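Local coordinates for restriction endonuclease (Mycobacterium sp., PDB 4F0Q), which cleaves DNA in a cytosine methylation-dependent manner, working as a tetrameric restriction endonuclease whose nuclease domain binds a magnesium ion, at residues Val350-Gln355 / Ile382-Thr387; Ala317-Gly322 / Val333-Arg338. One frame throughout, in Å; residues are numbered along the deposited sequence.

Interaction 1: Val350-Gln355 / Ile382-Thr387. With MG (magnesium ion), chain E.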
loop_
_atom_site.group_PDB
_atom_site.type_symbol
_atom_site.label_atom_id
_atom_site.label_comp_id
_atom_site.label_asym_id
_atom_site.label_seq_id
_atom_site.Cartn_x
_atom_site.Cartn_y
_atom_site.Cartn_z
ATOM N N VAL A 350 1.568 -4.724 4.554
ATOM C CA VAL A 350 0.846 -4.749 3.289
ATOM C C VAL A 350 1.235 -5.985 2.480
ATOM O O VAL A 350 2.420 -6.265 2.270
ATOM C CB VAL A 350 1.052 -3.454 2.463
ATOM C CG1 VAL A 350 0.354 -2.281 3.134
ATOM C CG2 VAL A 350 2.524 -3.155 2.270
ATOM N N VAL A 351 0.224 -6.732 2.046
ATOM C CA VAL A 351 0.438 -7.986 1.337
ATOM C C VAL A 351 0.773 -7.746 -0.131
ATOM O O VAL A 351 0.103 -6.970 -0.818
ATOM C CB VAL A 351 -0.795 -8.905 1.445
ATOM C CG1 VAL A 351 -0.526 -10.245 0.778
ATOM C CG2 VAL A 351 -1.176 -9.102 2.902
ATOM N N VAL A 352 1.821 -8.412 -0.602
ATOM C CA VAL A 352 2.262 -8.273 -1.982
ATOM C C VAL A 352 1.882 -9.497 -2.807
ATOM O O VAL A 352 2.309 -10.613 -2.517
ATOM C CB VAL A 352 3.785 -8.064 -2.067
ATOM C CG1 VAL A 352 4.220 -7.921 -3.517
ATOM C CG2 VAL A 352 4.199 -6.847 -1.258
ATOM N N LEU A 353 1.069 -9.279 -3.834
ATOM C CA LEU A 353 0.691 -10.344 -4.751
ATOM C C LEU A 353 1.557 -10.273 -6.001
ATOM O O LEU A 353 1.596 -9.251 -6.687
ATOM C CB LEU A 353 -0.792 -10.246 -5.118
ATOM C CG LEU A 353 -1.795 -10.969 -4.212
ATOM C CD1 LEU A 353 -1.719 -10.470 -2.777
ATOM C CD2 LEU A 353 -3.207 -10.818 -4.755
ATOM N N GLY A 354 2.255 -11.362 -6.291
ATOM C CA GLY A 354 3.163 -11.396 -7.420
ATOM C C GLY A 354 2.652 -12.209 -8.591
ATOM O O GLY A 354 1.937 -13.194 -8.416
ATOM N N GLN A 355 3.024 -11.782 -9.792
ATOM C CA GLN A 355 2.700 -12.508 -11.012
ATOM C C GLN A 355 3.899 -12.496 -11.948
ATOM O O GLN A 355 4.516 -11.456 -12.154
ATOM C CB GLN A 355 1.496 -11.879 -11.709
ATOM C CG GLN A 355 1.281 -12.369 -13.132
ATOM C CD GLN A 355 1.008 -13.856 -13.205
ATOM O OE1 GLN A 355 1.619 -14.573 -13.998
ATOM N NE2 GLN A 355 0.084 -14.329 -12.376
ATOM N N ILE A 382 -0.801 -4.711 -2.437
ATOM C CA ILE A 382 -0.211 -4.209 -3.671
ATOM C C ILE A 382 0.170 -5.378 -4.565
ATOM O O ILE A 382 0.273 -6.513 -4.104
ATOM C CB ILE A 382 1.034 -3.339 -3.413
ATOM C CG1 ILE A 382 2.165 -4.182 -2.823
ATOM C CG2 ILE A 382 0.691 -2.165 -2.504
ATOM C CD1 ILE A 382 3.504 -3.484 -2.817
ATOM N N GLY A 383 0.378 -5.101 -5.846
ATOM C CA GLY A 383 0.740 -6.142 -6.788
ATOM C C GLY A 383 2.098 -5.904 -7.416
ATOM O O GLY A 383 2.675 -4.827 -7.274
ATOM N N VAL A 384 2.611 -6.918 -8.104
ATOM C CA VAL A 384 3.851 -6.781 -8.860
ATOM C C VAL A 384 3.873 -7.758 -10.037
ATOM O O VAL A 384 3.631 -8.953 -9.873
ATOM C CB VAL A 384 5.103 -6.956 -7.964
ATOM C CG1 VAL A 384 5.012 -8.234 -7.142
ATOM C CG2 VAL A 384 6.374 -6.930 -8.802
ATOM N N TYR A 385 4.143 -7.237 -11.229
ATOM C CA TYR A 385 4.132 -8.053 -12.437
ATOM C C TYR A 385 5.515 -8.089 -13.081
ATOM O O TYR A 385 6.002 -7.080 -13.589
ATOM C CB TYR A 385 3.090 -7.523 -13.427
ATOM C CG TYR A 385 2.510 -8.570 -14.356
ATOM C CD1 TYR A 385 3.331 -9.448 -15.054
ATOM C CD2 TYR A 385 1.135 -8.684 -14.529
ATOM C CE1 TYR A 385 2.800 -10.403 -15.901
ATOM C CE2 TYR A 385 0.596 -9.638 -15.373
ATOM C CZ TYR A 385 1.433 -10.492 -16.056
ATOM O OH TYR A 385 0.899 -11.442 -16.896
ATOM N N VAL A 386 6.138 -9.261 -13.053
ATOM C CA VAL A 386 7.465 -9.455 -13.624
ATOM C C VAL A 386 7.386 -10.208 -14.950
ATOM O O VAL A 386 6.831 -11.312 -15.027
ATOM C CB VAL A 386 8.385 -10.221 -12.657
ATOM C CG1 VAL A 386 9.773 -10.383 -13.259
ATOM C CG2 VAL A 386 8.458 -9.506 -11.319
ATOM N N THR A 387 7.940 -9.603 -15.994
ATOM C CA THR A 387 7.925 -10.208 -17.319
ATOM C C THR A 387 9.211 -9.906 -18.081
ATOM O O THR A 387 9.874 -8.899 -17.828
ATOM C CB THR A 387 6.703 -9.738 -18.142
ATOM O OG1 THR A 387 6.743 -10.324 -19.449
ATOM C CG2 THR A 387 6.690 -8.220 -18.266
HETATM MG MG MG E . 2.596 -16.416 -14.205
HETATM O O HOH W 1 3.992 -17.957 -14.086
HETATM O O HOH W 2 2.453 -16.817 -16.246
HETATM O O HOH W 3 0.835 -17.312 -13.460
#
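Over one face of the Y385 ring lies the aliphatic part of Q355, with CG of Q355 3.6 Å from the centroid of that ring and displaced toward its rim. The two side chains run alongside each other on the same face of the sheet, the amide plane turned 53° from the ring. The chain of Q355 starts anti to its backbone N (chi1 167°) and then bends at chi2 (62°), which lays the methylene on the ring and sends the amide onward to the metal. A glutamine suits the place because its methylenes pack on the ring while its amide oxygen serves as an uncharged metal ligand: OE1 of Q355 binds magnesium at 2.1 Å.

On the other face apolar side chains pack closely. CG2 of V352 meets CG1 of I382 at 3.7 Å, and CG1 of V352 touches CG1 of V384 at the same distance; F312 and A308 of helix 297-314 close over this branched cluster. Within the sheet, five backbone hydrogen bonds join the parallel strands, among them L353 N to I382 O at 2.9 Å. In contrast to the valine side, the Q355 end looks onto three waters on the magnesium. This is the mixed sheet of the PD-(D/E)XK nuclease fold: parallel strand 381-387 flanks strand 347-357, whose Q355, probably at the motif's (D/E) position, and A356 bind the metal with D334 beside strand 335-342.

Interaction 2: Ala317-Gly322 / Val333-Arg338. With MG (magnesium ion), chain E.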
loop_
_atom_site.group_PDB
_atom_site.type_symbol
_atom_site.label_atom_id
_atom_site.label_comp_id
_atom_site.label_asym_id
_atom_site.label_seq_id
_atom_site.Cartn_x
_atom_site.Cartn_y
_atom_site.Cartn_z
ATOM N N ALA A 317 12.133 -0.015 0.973
ATOM C CA ALA A 317 10.998 -0.765 1.502
ATOM C C ALA A 317 11.444 -2.084 2.119
ATOM O O ALA A 317 12.155 -2.867 1.489
ATOM C CB ALA A 317 9.972 -1.022 0.401
ATOM N N ARG A 318 11.024 -2.328 3.356
ATOM C CA ARG A 318 11.383 -3.556 4.055
ATOM C C ARG A 318 10.497 -4.719 3.629
ATOM O O ARG A 318 9.378 -4.871 4.105
ATOM C CB ARG A 318 11.349 -3.352 5.572
ATOM C CG ARG A 318 12.303 -2.261 6.045
ATOM C CD ARG A 318 12.455 -2.253 7.557
ATOM N NE ARG A 318 12.711 -3.584 8.101
ATOM C CZ ARG A 318 13.914 -4.139 8.211
ATOM N NH1 ARG A 318 14.993 -3.480 7.807
ATOM N NH2 ARG A 318 14.032 -5.358 8.723
ATOM N N TYR A 319 11.019 -5.538 2.725
ATOM C CA TYR A 319 10.255 -6.623 2.136
ATOM C C TYR A 319 10.478 -7.929 2.894
ATOM O O TYR A 319 11.594 -8.231 3.320
ATOM C CB TYR A 319 10.640 -6.776 0.663
ATOM C CG TYR A 319 9.742 -7.689 -0.139
ATOM C CD1 TYR A 319 10.006 -9.048 -0.229
ATOM C CD2 TYR A 319 8.645 -7.186 -0.825
ATOM C CE1 TYR A 319 9.196 -9.884 -0.968
ATOM C CE2 TYR A 319 7.827 -8.014 -1.567
ATOM C CZ TYR A 319 8.108 -9.361 -1.636
ATOM O OH TYR A 319 7.297 -10.190 -2.376
ATOM N N LYS A 320 9.407 -8.696 3.068
ATOM C CA LYS A 320 9.500 -9.998 3.717
ATOM C C LYS A 320 9.148 -11.107 2.734
ATOM O O LYS A 320 8.092 -11.077 2.101
ATOM C CB LYS A 320 8.583 -10.062 4.942
ATOM C CG LYS A 320 8.861 -8.984 5.981
ATOM C CD LYS A 320 10.298 -9.047 6.475
ATOM C CE LYS A 320 10.606 -7.880 7.405
ATOM N NZ LYS A 320 9.704 -7.877 8.600
ATOM N N GLU A 321 10.044 -12.079 2.607
ATOM C CA GLU A 321 9.855 -13.197 1.691
ATOM C C GLU A 321 8.705 -14.098 2.134
ATOM O O GLU A 321 8.688 -14.589 3.262
ATOM C CB GLU A 321 11.147 -14.010 1.573
ATOM C CG GLU A 321 10.998 -15.324 0.828
ATOM C CD GLU A 321 12.301 -16.097 0.746
ATOM O OE1 GLU A 321 12.252 -17.342 0.673
ATOM O OE2 GLU A 321 13.373 -15.457 0.750
ATOM N N GLY A 322 7.745 -14.308 1.240
ATOM C CA GLY A 322 6.596 -15.142 1.542
ATOM C C GLY A 322 6.726 -16.538 0.967
ATOM O O GLY A 322 7.433 -17.377 1.528
ATOM N N VAL A 333 -2.245 -15.489 -9.249
ATOM C CA VAL A 333 -1.112 -15.057 -8.440
ATOM C C VAL A 333 -0.024 -16.126 -8.419
ATOM O O VAL A 333 -0.302 -17.298 -8.169
ATOM C CB VAL A 333 -1.546 -14.742 -6.998
ATOM C CG1 VAL A 333 -0.360 -14.253 -6.180
ATOM C CG2 VAL A 333 -2.661 -13.708 -6.997
ATOM N N ASP A 334 1.213 -15.716 -8.680
ATOM C CA ASP A 334 2.331 -16.651 -8.756
ATOM C C ASP A 334 3.152 -16.710 -7.469
ATOM O O ASP A 334 3.744 -17.742 -7.155
ATOM C CB ASP A 334 3.230 -16.315 -9.947
ATOM C CG ASP A 334 2.559 -16.592 -11.279
ATOM O OD1 ASP A 334 1.313 -16.639 -11.317
ATOM O OD2 ASP A 334 3.276 -16.762 -12.287
ATOM N N PHE A 335 3.192 -15.607 -6.729
ATOM C CA PHE A 335 3.891 -15.590 -5.445
ATOM C C PHE A 335 3.366 -14.527 -4.482
ATOM O O PHE A 335 2.721 -13.563 -4.889
ATOM C CB PHE A 335 5.408 -15.457 -5.635
ATOM C CG PHE A 335 5.833 -14.205 -6.352
ATOM C CD1 PHE A 335 5.968 -14.193 -7.730
ATOM C CD2 PHE A 335 6.120 -13.048 -5.646
ATOM C CE1 PHE A 335 6.368 -13.046 -8.393
ATOM C CE2 PHE A 335 6.519 -11.899 -6.303
ATOM C CZ PHE A 335 6.643 -11.898 -7.678
ATOM N N ILE A 336 3.648 -14.726 -3.198
ATOM C CA ILE A 336 3.188 -13.828 -2.147
ATOM C C ILE A 336 4.368 -13.319 -1.326
ATOM O O ILE A 336 5.284 -14.078 -1.005
ATOM C CB ILE A 336 2.182 -14.539 -1.211
ATOM C CG1 ILE A 336 0.951 -14.995 -1.995
ATOM C CG2 ILE A 336 1.757 -13.625 -0.071
ATOM C CD1 ILE A 336 0.132 -13.855 -2.553
ATOM N N GLY A 337 4.343 -12.026 -1.011
ATOM C CA GLY A 337 5.330 -11.411 -0.141
ATOM C C GLY A 337 4.666 -10.408 0.784
ATOM O O GLY A 337 3.439 -10.336 0.847
ATOM N N ARG A 338 5.467 -9.627 1.501
ATOM C CA ARG A 338 4.920 -8.649 2.436
ATOM C C ARG A 338 5.868 -7.477 2.666
ATOM O O ARG A 338 7.079 -7.661 2.788
ATOM C CB ARG A 338 4.593 -9.315 3.775
ATOM C CG ARG A 338 3.846 -8.417 4.747
ATOM C CD ARG A 338 3.744 -9.047 6.127
ATOM N NE ARG A 338 5.042 -9.108 6.795
ATOM C CZ ARG A 338 5.223 -9.548 8.035
ATOM N NH1 ARG A 338 4.189 -9.969 8.750
ATOM N NH2 ARG A 338 6.439 -9.566 8.563
HETATM MG MG MG E . 2.596 -16.416 -14.205
HETATM O O HOH W 1 3.992 -17.957 -14.086
HETATM O O HOH W 2 2.453 -16.817 -16.246
HETATM O O HOH W 3 0.835 -17.312 -13.460
#
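K320 and R338 project from the same face of the sheet and cross at an angle, CG of K320 lying in the guanidinium plane at its edge, 3.6 Å from NH2 of R338. Lysine is suited to this place by its long methylene chain, which bends at chi2 (-58°) and again at chi4 to run past the arginine. The ammonium and guanidinium come close, NZ of K320 being 3.7 Å from NH2 of R338, but D340 would offset this concentration of positive charge: it forms a salt bridge with K320 and a long, weak ion pair with R338.

The two residues form a hydrogen-bonded pair of the antiparallel hairpin 319-324/335-342, at the edge of the nuclease sheet within this chain; K320 N donates to R338 O at 2.6 Å. Y319 turns its ring against the neighbouring strand, R338 O lying over one face, 3.9 Å above the plane and toward the rim. Glycine suits position 337 because its bare CA lets the hydroxyl come near, OH of Y319 lying 3.2 Å from CA of G337. That hydroxyl also approaches the F335 ring at its edge, while F312 meets the Y319 ring with nearly parallel planes. Beyond F335, OD2 of D334 binds magnesium at 2.1 Å, and its other oxygen, OD1, is held by R326 in a salt bridge.

How the interactions relate
Interactions 1 and 2 belong to one mixed sheet and are joined through its neighbouring strands 335-342 and 347-357, where G354 probably hydrogen-bonds with both D334 and F335 across a classic beta bulge. Interaction 1 is the inner, fully buried contact, between parallel strands with branched apolar residues on one face; interaction 2 is antiparallel, nearer the sheet edge and richer in charge, largely buried too, though R318 and G322 are partly exposed. E321 there forms a salt bridge with R247 of the second subunit, whereas V350 and I382 of interaction 1 meet that subunit by apolar packing. Each contributes one side-chain ligand to the same magnesium, a neutral amide from interaction 1 and a carboxylate from interaction 2.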